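Local coordinates for CIR protein (Plasmodium chabaudi chabaudi, PDB 6ZYV) that is of unknown function but belongs to the Plasmodium PIR variant antigens, membrane proteins whose ectodomains are probably displayed by infected red blood cells, at residues A[21-25]-A[55-59]; A[107-111]-A[144-148]. The protein carries 5 engineered substitutions. All coordinates share one frame; numbering follows the deposited sequence.

Interaction 1: residues A[21-25]-A[55-59]; sequences CLQID and NNDKI
Ile24 lies over the side chains of Asn55 and Ile59 at the first turn of helix 55-71. The contact packs a loop on a helix within the all-helical ectodomain of this PIR protein. Segment 21-25 leaves helix 8-20 and runs past the start of the next helix. CD1 of Ile24 meets CG1 of Ile59 at 3.5 Å, closer than carbons usually pack, and the two side chains cross at about a right angle. The Asn55 amide meets the same isoleucine: its OD1 sits 3.4 Å from CG1 of Ile24, and CG2 of Ile24 lies against the amide carbon. With CG1 anti to the carbonyl carbon (chi1 -64°), Ile24 brings both branches to Asn55. Leu22 adds a looser apolar contact, CD2 to CG1 of Ile59 at 4.3 Å. Trp94 and Ile98 of helix 81-101 also touch Leu22, so this end is buried.

The outer side is more polar. Lys58 lays its methylene chain along the loop. Its CD touches the backbone O of Leu22 at 3.4 Å and CB of Gln23 at 3.8 Å. Nearby, the disulfide from Cys21 to Cys32 ties the start of the loop to its later part. Beyond the methylenes, Lys58 bends at chi4 (139°), and its NZ ends 3.8 Å from the backbone O of Gln23, too far for a hydrogen bond.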
ATOM      1  N   CYS A  21       2.962   6.496  12.592  1.00 78.37           N
ATOM      2  CA  CYS A  21       2.770   7.911  12.847  1.00 80.53           C
ATOM      3  C   CYS A  21       1.384   8.429  12.660  1.00 82.44           C
ATOM      4  O   CYS A  21       1.236   9.645  12.730  1.00 82.88           O
ATOM      5  CB  CYS A  21       3.743   8.724  12.010  1.00 81.45           C
ATOM      6  SG  CYS A  21       5.405   8.817  12.704  1.00 87.64           S
ATOM      7  N   LEU A  22       0.378   7.582  12.407  1.00 83.63           N
ATOM      8  CA  LEU A  22      -0.950   8.100  12.098  1.00 85.78           C
ATOM      9  C   LEU A  22      -1.628   8.881  13.251  1.00 89.19           C
ATOM     10  O   LEU A  22      -2.525   9.685  12.983  1.00 89.20           O
ATOM     11  CB  LEU A  22      -1.866   7.019  11.531  1.00 85.62           C
ATOM     12  CG  LEU A  22      -2.649   7.419  10.267  1.00 86.42           C
ATOM     13  CD1 LEU A  22      -1.766   8.108   9.214  1.00 86.28           C
ATOM     14  CD2 LEU A  22      -3.315   6.230   9.656  1.00 86.73           C
ATOM     15  N   GLN A  23      -1.179   8.691  14.504  1.00 91.89           N
ATOM     16  CA  GLN A  23      -1.678   9.438  15.670  1.00 95.10           C
ATOM     17  C   GLN A  23      -3.189   9.295  15.942  1.00 97.73           C
ATOM     18  O   GLN A  23      -3.737  10.034  16.763  1.00 98.97           O
ATOM     19  CB  GLN A  23      -1.292  10.929  15.566  1.00 96.70           C
ATOM     20  CG  GLN A  23      -0.151  11.349  16.485  1.00100.51           C
ATOM     21  CD  GLN A  23       1.153  10.700  16.114  1.00104.50           C
ATOM     22  OE1 GLN A  23       1.561   9.692  16.705  1.00106.63           O
ATOM     23  NE2 GLN A  23       1.841  11.269  15.127  1.00104.25           N
ATOM     24  N   ILE A  24      -3.856   8.353  15.274  1.00 98.53           N
ATOM     25  CA  ILE A  24      -5.284   8.134  15.468  1.00100.55           C
ATOM     26  C   ILE A  24      -5.502   7.118  16.578  1.00103.32           C
ATOM     27  O   ILE A  24      -5.027   5.987  16.491  1.00103.38           O
ATOM     28  CB  ILE A  24      -5.962   7.715  14.144  1.00100.00           C
ATOM     29  CG1 ILE A  24      -5.869   8.842  13.115  1.00 99.90           C
ATOM     30  CG2 ILE A  24      -7.410   7.295  14.370  1.00100.94           C
ATOM     31  CD1 ILE A  24      -6.017   8.387  11.813  1.00 99.94           C
ATOM     32  N   ASP A  25      -6.196   7.548  17.634  1.00105.56           N
ATOM     33  CA  ASP A  25      -6.543   6.780  18.832  1.00108.32           C
ATOM     34  C   ASP A  25      -7.108   5.372  18.553  1.00108.90           C
ATOM     35  O   ASP A  25      -6.662   4.395  19.159  1.00109.48           O
ATOM     36  CB  ASP A  25      -7.512   7.592  19.731  1.00112.21           C
ATOM     37  CG  ASP A  25      -8.576   8.403  18.986  1.00118.31           C
ATOM     38  OD1 ASP A  25      -8.199   9.348  18.248  1.00118.01           O
ATOM     39  OD2 ASP A  25      -9.788   8.096  19.151  1.00122.27           O
ATOM     40  N   ASN A  55      -8.673  13.305  12.671  1.00 72.16           N
ATOM     41  CA  ASN A  55      -8.197  12.007  12.209  1.00 71.07           C
ATOM     42  C   ASN A  55      -8.192  11.964  10.680  1.00 68.40           C
ATOM     43  O   ASN A  55      -7.274  11.396  10.091  1.00 68.08           O
ATOM     44  CB  ASN A  55      -9.105  10.897  12.740  1.00 73.89           C
ATOM     45  CG  ASN A  55      -8.957  10.668  14.214  1.00 80.19           C
ATOM     46  OD1 ASN A  55      -7.909  10.975  14.801  1.00 82.59           O
ATOM     47  ND2 ASN A  55     -10.002  10.125  14.840  1.00 81.80           N
ATOM     48  N   ASN A  56      -9.203  12.575  10.040  1.00 66.40           N
ATOM     49  CA  ASN A  56      -9.303  12.641   8.598  1.00 64.69           C
ATOM     50  C   ASN A  56      -8.168  13.477   8.017  1.00 62.79           C
ATOM     51  O   ASN A  56      -7.672  13.145   6.943  1.00 62.11           O
ATOM     52  CB  ASN A  56     -10.639  13.220   8.177  1.00 66.58           C
ATOM     53  CG  ASN A  56     -11.817  12.303   8.428  1.00 71.33           C
ATOM     54  OD1 ASN A  56     -11.676  11.095   8.644  1.00 72.42           O
ATOM     55  ND2 ASN A  56     -13.007  12.865   8.405  1.00 73.27           N
ATOM     56  N   ASP A  57      -7.757  14.553   8.724  1.00 61.58           N
ATOM     57  CA  ASP A  57      -6.650  15.426   8.328  1.00 60.60           C
ATOM     58  C   ASP A  57      -5.346  14.636   8.356  1.00 58.09           C
ATOM     59  O   ASP A  57      -4.539  14.766   7.451  1.00 57.54           O
ATOM     60  CB  ASP A  57      -6.520  16.637   9.284  1.00 64.14           C
ATOM     61  CG  ASP A  57      -7.540  17.745   9.086  1.00 73.53           C
ATOM     62  OD1 ASP A  57      -8.477  17.556   8.277  1.00 74.24           O
ATOM     63  OD2 ASP A  57      -7.410  18.806   9.760  1.00 79.32           O
ATOM     64  N   LYS A  58      -5.136  13.824   9.395  1.00 57.11           N
ATOM     65  CA  LYS A  58      -3.927  13.015   9.547  1.00 56.36           C
ATOM     66  C   LYS A  58      -3.839  11.931   8.469  1.00 54.27           C
ATOM     67  O   LYS A  58      -2.756  11.694   7.936  1.00 53.99           O
ATOM     68  CB  LYS A  58      -3.881  12.382  10.950  1.00 59.30           C
ATOM     69  CG  LYS A  58      -3.764  13.397  12.080  1.00 64.75           C
ATOM     70  CD  LYS A  58      -3.914  12.734  13.454  1.00 71.25           C
ATOM     71  CE  LYS A  58      -4.053  13.758  14.550  1.00 76.65           C
ATOM     72  NZ  LYS A  58      -5.072  13.362  15.568  1.00 80.04           N
ATOM     73  N   ILE A  59      -4.980  11.273   8.155  1.00 52.61           N
ATOM     74  CA  ILE A  59      -5.037  10.233   7.121  1.00 51.15           C
ATOM     75  C   ILE A  59      -4.759  10.858   5.764  1.00 50.56           C
ATOM     76  O   ILE A  59      -3.988  10.313   4.985  1.00 49.83           O
ATOM     77  CB  ILE A  59      -6.404   9.489   7.126  1.00 50.73           C
ATOM     78  CG1 ILE A  59      -6.578   8.681   8.412  1.00 52.36           C
ATOM     79  CG2 ILE A  59      -6.529   8.566   5.913  1.00 49.30           C
ATOM     80  CD1 ILE A  59      -8.037   8.281   8.697  1.00 54.30           C
TER

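Interaction 2: residues A[107-111]-A[144-148]; sequences IHTLK and IDLMN
Segment 107-111 leads into helix 110-118 and passes the last turns of helix 134-149, with the CA atoms of Ile107 and Asn148 6.1 Å apart. Ile107, Leu110, Ile144 and Met147 all start their side chains toward the other segment. Leu110 carries the apolar part. Its CD2 lies 3.9 Å from CG1 of Ile144 and equally near CB of Met147, so one methyl touches two residues about a helical turn apart. Leu110 has CG anti to the backbone N (chi1 170°), which carries the isobutyl group over to that helix. Lys111 adds only its CB, packed on CG2 of Ile144, while its extended chain leads away.

At the other end, CG2 of Ile107 rests 3.5 Å from the backbone O of Met147 and also touches the amide group of Asn148. Met147 then bends at chi2 and chi3 and carries its sulfur away from segment 107-111. Helix 81-101 closes over the same apolar side, where Leu95 and Ser96 touch Leu110, and Ile92 and Ser96 touch Met147.

Asn148 forms the polar part. Its ND2 gives a nearly straight bond to O of Ile144, 3.1 Å long with an angle of 170° at the hydrogen. The acceptor is close to the amide plane, but the nitrogen stands above the carbonyl plane. ND2 also donates to a water. That water donates to O of Ile107 and accepts from N of Lys111. The bond to its own helix helps fix the rotation of the Asn148 amide. Direct contact between the segments is thus van der Waals, and their hydrogen-bonded link runs through the water, which also stands between O of Ile107 and N of Lys111 in place of a direct i to i+4 bond.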
ATOM      1  N   ILE A 107     -14.491   0.751   2.881  1.00 54.00           N
ATOM      2  CA  ILE A 107     -14.304   0.799   1.429  1.00 53.42           C
ATOM      3  C   ILE A 107     -15.513   1.488   0.759  1.00 53.58           C
ATOM      4  O   ILE A 107     -15.311   2.286  -0.155  1.00 53.10           O
ATOM      5  CB  ILE A 107     -13.932  -0.572   0.830  1.00 53.20           C
ATOM      6  CG1 ILE A 107     -12.526  -0.983   1.326  1.00 53.13           C
ATOM      7  CG2 ILE A 107     -13.961  -0.507  -0.694  1.00 53.26           C
ATOM      8  CD1 ILE A 107     -12.309  -2.420   1.408  1.00 53.83           C
ATOM      9  N   HIS A 108     -16.722   1.331   1.352  1.00 54.29           N
ATOM     10  CA  HIS A 108     -17.960   1.977   0.919  1.00 55.83           C
ATOM     11  C   HIS A 108     -17.919   3.512   1.031  1.00 55.76           C
ATOM     12  O   HIS A 108     -18.693   4.170   0.352  1.00 57.30           O
ATOM     13  CB  HIS A 108     -19.159   1.411   1.690  1.00 58.86           C
ATOM     14  CG  HIS A 108     -19.098   1.700   3.159  1.00 63.42           C
ATOM     15  ND1 HIS A 108     -18.136   1.121   3.966  1.00 65.41           N
ATOM     16  CD2 HIS A 108     -19.875   2.505   3.916  1.00 65.73           C
ATOM     17  CE1 HIS A 108     -18.353   1.597   5.180  1.00 66.66           C
ATOM     18  NE2 HIS A 108     -19.391   2.427   5.202  1.00 67.27           N
ATOM     19  N   THR A 109     -17.027   4.082   1.861  1.00 53.86           N
ATOM     20  CA  THR A 109     -16.854   5.527   1.978  1.00 53.74           C
ATOM     21  C   THR A 109     -15.550   6.025   1.334  1.00 52.09           C
ATOM     22  O   THR A 109     -15.249   7.192   1.473  1.00 51.62           O
ATOM     23  CB  THR A 109     -16.895   6.000   3.453  1.00 56.06           C
ATOM     24  OG1 THR A 109     -15.705   5.605   4.141  1.00 57.08           O
ATOM     25  CG2 THR A 109     -18.112   5.518   4.196  1.00 57.09           C
ATOM     26  N   LEU A 110     -14.747   5.144   0.704  1.00 51.05           N
ATOM     27  CA  LEU A 110     -13.481   5.498   0.081  1.00 50.46           C
ATOM     28  C   LEU A 110     -13.600   6.598  -0.984  1.00 51.07           C
ATOM     29  O   LEU A 110     -12.843   7.570  -0.922  1.00 50.60           O
ATOM     30  CB  LEU A 110     -12.820   4.231  -0.491  1.00 49.81           C
ATOM     31  CG  LEU A 110     -11.597   4.408  -1.391  1.00 49.64           C
ATOM     32  CD1 LEU A 110     -10.436   4.969  -0.611  1.00 49.10           C
ATOM     33  CD2 LEU A 110     -11.211   3.094  -2.015  1.00 50.06           C
ATOM     34  N   LYS A 111     -14.534   6.456  -1.962  1.00 52.04           N
ATOM     35  CA  LYS A 111     -14.701   7.466  -3.014  1.00 53.42           C
ATOM     36  C   LYS A 111     -15.030   8.839  -2.408  1.00 53.92           C
ATOM     37  O   LYS A 111     -14.402   9.834  -2.754  1.00 54.10           O
ATOM     38  CB  LYS A 111     -15.770   7.034  -4.033  1.00 57.02           C
ATOM     39  CG  LYS A 111     -15.836   7.935  -5.280  1.00 63.65           C
ATOM     40  CD  LYS A 111     -16.501   7.225  -6.478  1.00 71.12           C
ATOM     41  CE  LYS A 111     -16.425   8.087  -7.729  1.00 77.25           C
ATOM     42  NZ  LYS A 111     -17.149   7.487  -8.886  1.00 80.24           N
ATOM     43  N   ILE A 144      -9.966   2.967  -6.973  1.00 43.38           N
ATOM     44  CA  ILE A 144     -11.067   3.051  -6.000  1.00 44.05           C
ATOM     45  C   ILE A 144     -12.177   2.048  -6.368  1.00 44.92           C
ATOM     46  O   ILE A 144     -12.678   1.324  -5.503  1.00 45.51           O
ATOM     47  CB  ILE A 144     -11.595   4.513  -5.880  1.00 44.47           C
ATOM     48  CG1 ILE A 144     -10.609   5.378  -5.127  1.00 45.66           C
ATOM     49  CG2 ILE A 144     -12.998   4.587  -5.251  1.00 44.62           C
ATOM     50  CD1 ILE A 144     -10.902   6.874  -5.258  1.00 47.85           C
ATOM     51  N   ASP A 145     -12.496   1.959  -7.651  1.00 45.25           N
ATOM     52  CA  ASP A 145     -13.507   1.031  -8.140  1.00 46.39           C
ATOM     53  C   ASP A 145     -13.070  -0.422  -7.928  1.00 44.97           C
ATOM     54  O   ASP A 145     -13.886  -1.257  -7.548  1.00 45.38           O
ATOM     55  CB  ASP A 145     -13.825   1.310  -9.607  1.00 52.28           C
ATOM     56  CG  ASP A 145     -15.096   0.643 -10.081  1.00 65.28           C
ATOM     57  OD1 ASP A 145     -16.102   0.674  -9.325  1.00 70.10           O
ATOM     58  OD2 ASP A 145     -15.095   0.080 -11.206  1.00 69.35           O
ATOM     59  N   LEU A 146     -11.772  -0.707  -8.100  1.00 43.04           N
ATOM     60  CA  LEU A 146     -11.208  -2.013  -7.853  1.00 41.91           C
ATOM     61  C   LEU A 146     -11.314  -2.374  -6.376  1.00 40.62           C
ATOM     62  O   LEU A 146     -11.614  -3.518  -6.082  1.00 40.32           O
ATOM     63  CB  LEU A 146      -9.752  -2.073  -8.293  1.00 41.41           C
ATOM     64  CG  LEU A 146      -9.545  -2.325  -9.767  1.00 43.36           C
ATOM     65  CD1 LEU A 146      -8.088  -2.123 -10.133  1.00 43.95           C
ATOM     66  CD2 LEU A 146     -10.107  -3.722 -10.191  1.00 42.26           C
ATOM     67  N   MET A 147     -11.097  -1.424  -5.463  1.00 39.93           N
ATOM     68  CA  MET A 147     -11.236  -1.700  -4.030  1.00 40.45           C
ATOM     69  C   MET A 147     -12.666  -2.052  -3.678  1.00 43.15           C
ATOM     70  O   MET A 147     -12.882  -2.958  -2.877  1.00 43.12           O
ATOM     71  CB  MET A 147     -10.699  -0.549  -3.153  1.00 40.14           C
ATOM     72  CG  MET A 147      -9.231  -0.206  -3.424  1.00 40.34           C
ATOM     73  SD  MET A 147      -8.028  -1.451  -2.923  1.00 43.57           S
ATOM     74  CE  MET A 147      -7.731  -2.304  -4.459  1.00 40.52           C
ATOM     75  N   ASN A 148     -13.647  -1.376  -4.317  1.00 45.56           N
ATOM     76  CA  ASN A 148     -15.065  -1.635  -4.124  1.00 49.25           C
ATOM     77  C   ASN A 148     -15.493  -2.951  -4.735  1.00 50.26           C
ATOM     78  O   ASN A 148     -16.290  -3.652  -4.137  1.00 50.92           O
ATOM     79  CB  ASN A 148     -15.914  -0.484  -4.675  1.00 53.03           C
ATOM     80  CG  ASN A 148     -16.056   0.626  -3.674  1.00 59.06           C
ATOM     81  OD1 ASN A 148     -16.992   0.614  -2.859  1.00 61.88           O
ATOM     82  ND2 ASN A 148     -15.114   1.571  -3.682  1.00 59.72           N
TER
HETATM   83  O   HOH W   1     -16.257   3.997  -2.064  1.00 61.49           O

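Both contacts are partly buried and join helix starts to neighbouring elements, but they share no segment. Interaction 1 packs a loop on helix 55-71. Interaction 2 joins the lead-in and first turn of helix 110-118 to helix 134-149. Their centres are 20 Å apart, and their nearest atoms about 8 Å. Helix 81-101 touches buried side chains of both: Ile59 and Leu110 each reach Leu95. Helix 110-118 also meets interaction 1, through Phe113 on Ile59. Each contact has an apolar inner part and a more polar outer part. In 21-25/55-59 that part uses lysine methylenes and an asparagine amide; in 107-111/144-148 a water completes a hydrogen-bonded bridge.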